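Local structure of mannosylglycerate hydrolase MGH1-like glycoside hydrolase domain-containing protein (Thermus thermophilus HB8, 4WVA) at residues Asp147-Gly152 with Glu223-Ser228; Gly100-Pro105 with His139-His144. The protein hydrolyses mannosylglycerate, a solute that thermophiles make under osmotic stress, to mannose and glycerate, and probably splits glucosylglycerate in the same way. All coordinates share one frame; numbering follows the deposited sequence.

Contact 1 (Asp147-Gly152 with Glu223-Ser228); sequences DPYRTG and EIYRQS
Pro148 presses the CG-CD edge of its ring onto one face of the Tyr225 ring: its CG sits 3.6 Å from the ring centroid of Tyr225 and only 10° off the ring normal, a CH-pi contact made nearly over the ring centre. Pro148 CD reaches the rim of the same face, 3.6 Å from Tyr225 CE2. With CG anti to the backbone N (chi1 -165°), the Tyr225 ring is sent out from helix 221-227 toward the proline, which comes the other way. This is the close-packed part of the contact. Beyond it the packing slackens. Tyr149 turns its CD2-CE2 edge to Tyr225, whose OH lies near the Tyr149 ring plane, 4.0 Å from Tyr149 CD2. Further out, Tyr149 OH stands over one face of the exposed Arg226 guanidinium, 4.4 Å from Arg226 NH2. The phenol oxygen of Tyr225 finds its hydrogen-bond partner in Gln256 of the second subunit, which also packs on Tyr149. Replacing Tyr225 by an alanine would probably open a gap under Pro148 and leave Gln256 of the second subunit without this phenol partner. Behind the proline, Asp147 holds the loop in shape: its OD1 accepts from Thr151 N (2.8 Å) and from Thr151 OG1, the latter above the carboxylate plane, while its OD2 takes Gly152 N at 2.9 Å. The arrangement is a proline-on-tyrosine contact between a type I beta turn, Asp147 to Arg150, that follows helix 121-146, and the last turn of helix 221-227, at a subunit interface of this (alpha/alpha)6-barrel enzyme.

Contact 2 (Gly100-Pro105 with His139-His144); sequences GITQPP and HRWLYH
The extended segment 100-105 runs beside helix 121-146 without backbone contact, its CA atoms coming nearest at Thr102 with Leu142 (9.0 Å) and Pro105 with His139 (8.1 Å), so side chains alone bridge the gap. Leu142 does most of the bridging by parting its two methyls. CD1 goes to the Pro105 ring, 4.0 Å from Pro105 CG and nearly as close to Pro105 CB; CD2 goes to the methyl of Thr102, with Leu142 CD2 4.1 Å from Thr102 CG2. That same methyl also meets Trp141 at the indole edge, near the ring plane, where Thr102 CG2 is 4.1 Å from Trp141 CZ3. Thr102 thus divides its branches by polarity: OG1 lies anti to the backbone N (chi1 -166°) and is hydrogen-bonded to the carbonyl of Leu69, while CG2 takes up the apolar contacts with the helix. All four touching residues are buried, and Phe138 of the same helix adds to the packing on both Thr102 and Pro105. Gln103 and Pro104 point away from the helix. Gln103 OE1 accepts from the backbone N of Trp34, and Gln103, Leu33 and Trp34 probably all contribute to substrate binding, as in a near-identical enzyme. Thr102 touches Leu33 as well. The segment therefore has two sides, one packed on a barrel helix through threonine and proline, the other turned toward the probable substrate site: a loop that probably lines that site, backed by a helix of the (alpha/alpha)6 barrel.

From the N terminus, the chain leaves strand 97-98 through 100-105, passes along helix 107-117 and returns on helix 121-146, where contact 2 closes a largely helical excursion of 33 residues. Three residues after His144 the first segment of contact 1 begins; the chain then runs through 70 residues, including helices 171-175 and 201-216, before helix 221-227 closes that longer loop. The two contacts thus follow in series, neither nesting nor crossing. Helix 121-146 connects them: its C-terminal part backs the segment that carries Gln103, a probable substrate-binding residue, and leads into the turn at the subunit interface. Their centres lie 12 Å apart, and Gly152 O packs 4.2 Å from Tyr143 CE1.

Contact 1 (Asp147-Gly152 with Glu223-Ser228)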
loop_
_atom_site.group_PDB
_atom_site.type_symbol
_atom_site.label_atom_id
_atom_site.label_comp_id
_atom_site.label_asym_id
_atom_site.label_seq_id
_atom_site.Cartn_x
_atom_site.Cartn_y
_atom_site.Cartn_z
ATOM N N ASP A 147 -14.110 -6.602 17.291
ATOM C CA ASP A 147 -12.724 -6.147 17.295
ATOM C C ASP A 147 -12.460 -5.261 18.518
ATOM O O ASP A 147 -12.070 -4.099 18.372
ATOM C CB ASP A 147 -12.397 -5.409 15.995
ATOM C CG ASP A 147 -10.927 -5.047 15.880
ATOM O OD1 ASP A 147 -10.091 -5.724 16.523
ATOM O OD2 ASP A 147 -10.636 -4.095 15.133
ATOM N N PRO A 148 -12.642 -5.826 19.720
ATOM C CA PRO A 148 -12.479 -5.068 20.968
ATOM C C PRO A 148 -11.039 -4.604 21.223
ATOM O O PRO A 148 -10.839 -3.619 21.953
ATOM C CB PRO A 148 -12.931 -6.067 22.044
ATOM C CG PRO A 148 -12.763 -7.406 21.442
ATOM C CD PRO A 148 -13.103 -7.198 19.985
ATOM N N TYR A 149 -10.055 -5.307 20.659
ATOM C CA TYR A 149 -8.635 -4.937 20.822
ATOM C C TYR A 149 -8.139 -4.000 19.714
ATOM O O TYR A 149 -6.929 -3.752 19.625
ATOM C CB TYR A 149 -7.749 -6.189 20.882
ATOM C CG TYR A 149 -7.956 -7.050 22.119
ATOM C CD1 TYR A 149 -7.488 -6.630 23.364
ATOM C CD2 TYR A 149 -8.594 -8.289 22.036
ATOM C CE1 TYR A 149 -7.667 -7.414 24.499
ATOM C CE2 TYR A 149 -8.780 -9.083 23.162
ATOM C CZ TYR A 149 -8.312 -8.634 24.394
ATOM O OH TYR A 149 -8.489 -9.410 25.515
ATOM N N ARG A 150 -9.054 -3.479 18.883
ATOM C CA ARG A 150 -8.744 -2.441 17.893
ATOM C C ARG A 150 -7.663 -2.892 16.901
ATOM O O ARG A 150 -6.780 -2.110 16.495
ATOM C CB ARG A 150 -8.301 -1.164 18.603
ATOM C CG ARG A 150 -9.309 -0.665 19.623
ATOM C CD ARG A 150 -8.907 0.707 20.118
ATOM N NE ARG A 150 -7.669 0.643 20.890
ATOM C CZ ARG A 150 -6.964 1.705 21.270
ATOM N NH1 ARG A 150 -7.366 2.933 20.951
ATOM N NH2 ARG A 150 -5.838 1.535 21.959
ATOM N N THR A 151 -7.752 -4.148 16.509
ATOM C CA THR A 151 -6.761 -4.769 15.650
ATOM C C THR A 151 -6.913 -4.439 14.177
ATOM O O THR A 151 -5.948 -4.578 13.413
ATOM C CB THR A 151 -6.765 -6.316 15.767
ATOM O OG1 THR A 151 -7.973 -6.864 15.205
ATOM C CG2 THR A 151 -6.614 -6.766 17.209
ATOM N N GLY A 152 -8.123 -4.071 13.752
ATOM C CA GLY A 152 -8.431 -3.959 12.322
ATOM C C GLY A 152 -8.964 -5.241 11.697
ATOM O O GLY A 152 -9.427 -5.227 10.535
ATOM N N GLU A 223 -19.966 -10.730 26.470
ATOM C CA GLU A 223 -19.846 -12.053 27.059
ATOM C C GLU A 223 -19.618 -13.114 25.997
ATOM O O GLU A 223 -18.916 -14.080 26.236
ATOM C CB GLU A 223 -21.067 -12.380 27.927
ATOM C CG GLU A 223 -21.108 -11.578 29.226
ATOM C CD GLU A 223 -19.855 -11.754 30.072
ATOM O OE1 GLU A 223 -19.201 -12.812 29.980
ATOM O OE2 GLU A 223 -19.519 -10.827 30.836
ATOM N N ILE A 224 -20.210 -12.926 24.829
ATOM C CA ILE A 224 -19.923 -13.811 23.698
ATOM C C ILE A 224 -18.412 -13.788 23.374
ATOM O O ILE A 224 -17.807 -14.849 23.219
ATOM C CB ILE A 224 -20.817 -13.488 22.484
ATOM C CG1 ILE A 224 -22.215 -14.086 22.728
ATOM C CG2 ILE A 224 -20.236 -14.058 21.186
ATOM C CD1 ILE A 224 -23.290 -13.591 21.787
ATOM N N TYR A 225 -17.804 -12.602 23.311
ATOM C CA TYR A 225 -16.363 -12.509 22.983
ATOM C C TYR A 225 -15.513 -13.179 24.058
ATOM O O TYR A 225 -14.563 -13.920 23.767
ATOM C CB TYR A 225 -15.906 -11.054 22.751
ATOM C CG TYR A 225 -14.549 -11.002 22.081
ATOM C CD1 TYR A 225 -13.378 -11.219 22.811
ATOM C CD2 TYR A 225 -14.437 -10.801 20.710
ATOM C CE1 TYR A 225 -12.139 -11.213 22.199
ATOM C CE2 TYR A 225 -13.194 -10.789 20.091
ATOM C CZ TYR A 225 -12.052 -11.001 20.832
ATOM O OH TYR A 225 -10.820 -11.008 20.205
ATOM N N ARG A 226 -15.856 -12.933 25.314
ATOM C CA ARG A 226 -15.066 -13.486 26.400
ATOM C C ARG A 226 -15.261 -14.984 26.550
ATOM O O ARG A 226 -14.304 -15.699 26.830
ATOM C CB ARG A 226 -15.351 -12.747 27.713
ATOM C CG ARG A 226 -14.888 -11.287 27.716
ATOM C CD ARG A 226 -13.562 -11.065 26.975
ATOM N NE ARG A 226 -13.086 -9.678 27.049
ATOM C CZ ARG A 226 -12.215 -9.201 27.940
ATOM N NH1 ARG A 226 -11.688 -9.983 28.879
ATOM N NH2 ARG A 226 -11.865 -7.920 27.892
ATOM N N GLN A 227 -16.482 -15.466 26.334
ATOM C CA GLN A 227 -16.797 -16.852 26.658
ATOM C C GLN A 227 -16.801 -17.802 25.464
ATOM O O GLN A 227 -16.735 -19.012 25.653
ATOM C CB GLN A 227 -18.134 -16.935 27.395
ATOM C CG GLN A 227 -18.155 -16.166 28.708
ATOM C CD GLN A 227 -19.392 -16.491 29.526
ATOM O OE1 GLN A 227 -19.744 -17.662 29.687
ATOM N NE2 GLN A 227 -20.081 -15.460 30.010
ATOM N N SER A 228 -16.861 -17.307 24.235
ATOM C CA SER A 228 -16.940 -18.268 23.139
ATOM C C SER A 228 -15.681 -19.133 23.099
ATOM O O SER A 228 -14.569 -18.602 23.071
ATOM C CB SER A 228 -17.155 -17.606 21.780
ATOM O OG SER A 228 -17.215 -18.618 20.787
#

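Contact 2 (Gly100-Pro105 with His139-His144)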
loop_
_atom_site.group_PDB
_atom_site.type_symbol
_atom_site.label_atom_id
_atom_site.label_comp_id
_atom_site.label_asym_id
_atom_site.label_seq_id
_atom_site.Cartn_x
_atom_site.Cartn_y
_atom_site.Cartn_z
ATOM N N GLY A 100 -28.797 -15.047 15.417
ATOM C CA GLY A 100 -28.056 -14.216 16.347
ATOM C C GLY A 100 -26.570 -14.170 16.050
ATOM O O GLY A 100 -25.767 -13.827 16.933
ATOM N N ILE A 101 -26.220 -14.497 14.804
ATOM C CA ILE A 101 -24.842 -14.412 14.306
ATOM C C ILE A 101 -24.884 -13.741 12.932
ATOM O O ILE A 101 -25.956 -13.534 12.376
ATOM C CB ILE A 101 -24.178 -15.792 14.188
ATOM C CG1 ILE A 101 -25.004 -16.733 13.286
ATOM C CG2 ILE A 101 -23.957 -16.410 15.569
ATOM C CD1 ILE A 101 -24.325 -18.037 12.933
ATOM N N THR A 102 -23.712 -13.406 12.386
ATOM C CA THR A 102 -23.636 -12.679 11.123
ATOM C C THR A 102 -23.013 -13.532 10.002
ATOM O O THR A 102 -22.933 -14.754 10.114
ATOM C CB THR A 102 -22.929 -11.320 11.340
ATOM O OG1 THR A 102 -23.126 -10.460 10.207
ATOM C CG2 THR A 102 -21.454 -11.465 11.663
ATOM N N GLN A 103 -22.633 -12.886 8.899
ATOM C CA GLN A 103 -22.051 -13.599 7.743
ATOM C C GLN A 103 -21.165 -12.612 6.989
ATOM O O GLN A 103 -21.179 -11.428 7.288
ATOM C CB GLN A 103 -23.139 -14.148 6.814
ATOM C CG GLN A 103 -23.219 -15.668 6.798
ATOM C CD GLN A 103 -24.157 -16.209 5.722
ATOM O OE1 GLN A 103 -24.873 -15.454 5.032
ATOM N NE2 GLN A 103 -24.157 -17.514 5.569
ATOM N N PRO A 104 -20.403 -13.095 5.992
ATOM C CA PRO A 104 -19.453 -12.163 5.376
ATOM C C PRO A 104 -20.133 -10.944 4.737
ATOM O O PRO A 104 -21.091 -11.095 3.965
ATOM C CB PRO A 104 -18.754 -13.033 4.320
ATOM C CG PRO A 104 -18.865 -14.419 4.877
ATOM C CD PRO A 104 -20.236 -14.458 5.466
ATOM N N PRO A 105 -19.629 -9.737 5.046
ATOM C CA PRO A 105 -20.347 -8.505 4.736
ATOM C C PRO A 105 -20.067 -8.032 3.312
ATOM O O PRO A 105 -19.488 -6.983 3.111
ATOM C CB PRO A 105 -19.822 -7.538 5.785
ATOM C CG PRO A 105 -18.442 -8.002 6.069
ATOM C CD PRO A 105 -18.511 -9.500 5.994
ATOM N N HIS A 139 -21.294 -2.161 9.705
ATOM C CA HIS A 139 -19.844 -2.179 9.788
ATOM C C HIS A 139 -19.404 -1.719 11.188
ATOM O O HIS A 139 -18.523 -2.315 11.801
ATOM C CB HIS A 139 -19.237 -1.294 8.709
ATOM C CG HIS A 139 -19.214 -1.905 7.336
ATOM N ND1 HIS A 139 -20.296 -2.541 6.751
ATOM C CD2 HIS A 139 -18.223 -1.944 6.425
ATOM C CE1 HIS A 139 -19.954 -2.948 5.534
ATOM N NE2 HIS A 139 -18.711 -2.574 5.307
ATOM N N ARG A 140 -20.049 -0.686 11.705
ATOM C CA ARG A 140 -19.726 -0.213 13.046
ATOM C C ARG A 140 -19.926 -1.294 14.111
ATOM O O ARG A 140 -19.098 -1.445 15.002
ATOM C CB ARG A 140 -20.548 1.021 13.373
ATOM C CG ARG A 140 -20.188 1.634 14.702
ATOM C CD ARG A 140 -21.057 2.834 14.948
ATOM N NE ARG A 140 -20.836 3.883 13.953
ATOM C CZ ARG A 140 -21.749 4.394 13.144
ATOM N NH1 ARG A 140 -23.015 3.969 13.161
ATOM N NH2 ARG A 140 -21.391 5.373 12.320
ATOM N N TRP A 141 -21.044 -2.028 14.021
ATOM C CA TRP A 141 -21.309 -3.145 14.905
ATOM C C TRP A 141 -20.200 -4.190 14.832
ATOM O O TRP A 141 -19.761 -4.716 15.854
ATOM C CB TRP A 141 -22.692 -3.774 14.599
ATOM C CG TRP A 141 -22.956 -4.925 15.477
ATOM C CD1 TRP A 141 -23.502 -4.880 16.729
ATOM C CD2 TRP A 141 -22.621 -6.290 15.235
ATOM N NE1 TRP A 141 -23.529 -6.129 17.278
ATOM C CE2 TRP A 141 -22.996 -7.019 16.386
ATOM C CE3 TRP A 141 -22.042 -6.976 14.159
ATOM C CZ2 TRP A 141 -22.823 -8.392 16.487
ATOM C CZ3 TRP A 141 -21.866 -8.341 14.269
ATOM C CH2 TRP A 141 -22.252 -9.029 15.420
ATOM N N LEU A 142 -19.764 -4.526 13.620
ATOM C CA LEU A 142 -18.720 -5.508 13.471
ATOM C C LEU A 142 -17.478 -5.149 14.293
ATOM O O LEU A 142 -16.984 -5.978 15.036
ATOM C CB LEU A 142 -18.359 -5.717 11.986
ATOM C CG LEU A 142 -19.372 -6.455 11.124
ATOM C CD1 LEU A 142 -18.991 -6.320 9.654
ATOM C CD2 LEU A 142 -19.468 -7.926 11.494
ATOM N N TYR A 143 -16.984 -3.922 14.175
ATOM C CA TYR A 143 -15.794 -3.523 14.941
ATOM C C TYR A 143 -16.072 -3.410 16.434
ATOM O O TYR A 143 -15.268 -3.844 17.245
ATOM C CB TYR A 143 -15.191 -2.235 14.390
ATOM C CG TYR A 143 -14.666 -2.462 13.004
ATOM C CD1 TYR A 143 -13.523 -3.213 12.806
ATOM C CD2 TYR A 143 -15.345 -1.993 11.892
ATOM C CE1 TYR A 143 -13.048 -3.456 11.541
ATOM C CE2 TYR A 143 -14.888 -2.248 10.617
ATOM C CZ TYR A 143 -13.738 -2.966 10.442
ATOM O OH TYR A 143 -13.252 -3.250 9.193
ATOM N N HIS A 144 -17.222 -2.862 16.797
ATOM C CA HIS A 144 -17.544 -2.704 18.223
ATOM C C HIS A 144 -17.682 -4.057 18.919
ATOM O O HIS A 144 -17.178 -4.245 20.032
ATOM C CB HIS A 144 -18.836 -1.890 18.402
ATOM C CG HIS A 144 -19.210 -1.642 19.841
ATOM N ND1 HIS A 144 -20.267 -2.279 20.458
ATOM C CD2 HIS A 144 -18.672 -0.823 20.776
ATOM C CE1 HIS A 144 -20.364 -1.869 21.711
ATOM N NE2 HIS A 144 -19.408 -0.982 21.929
#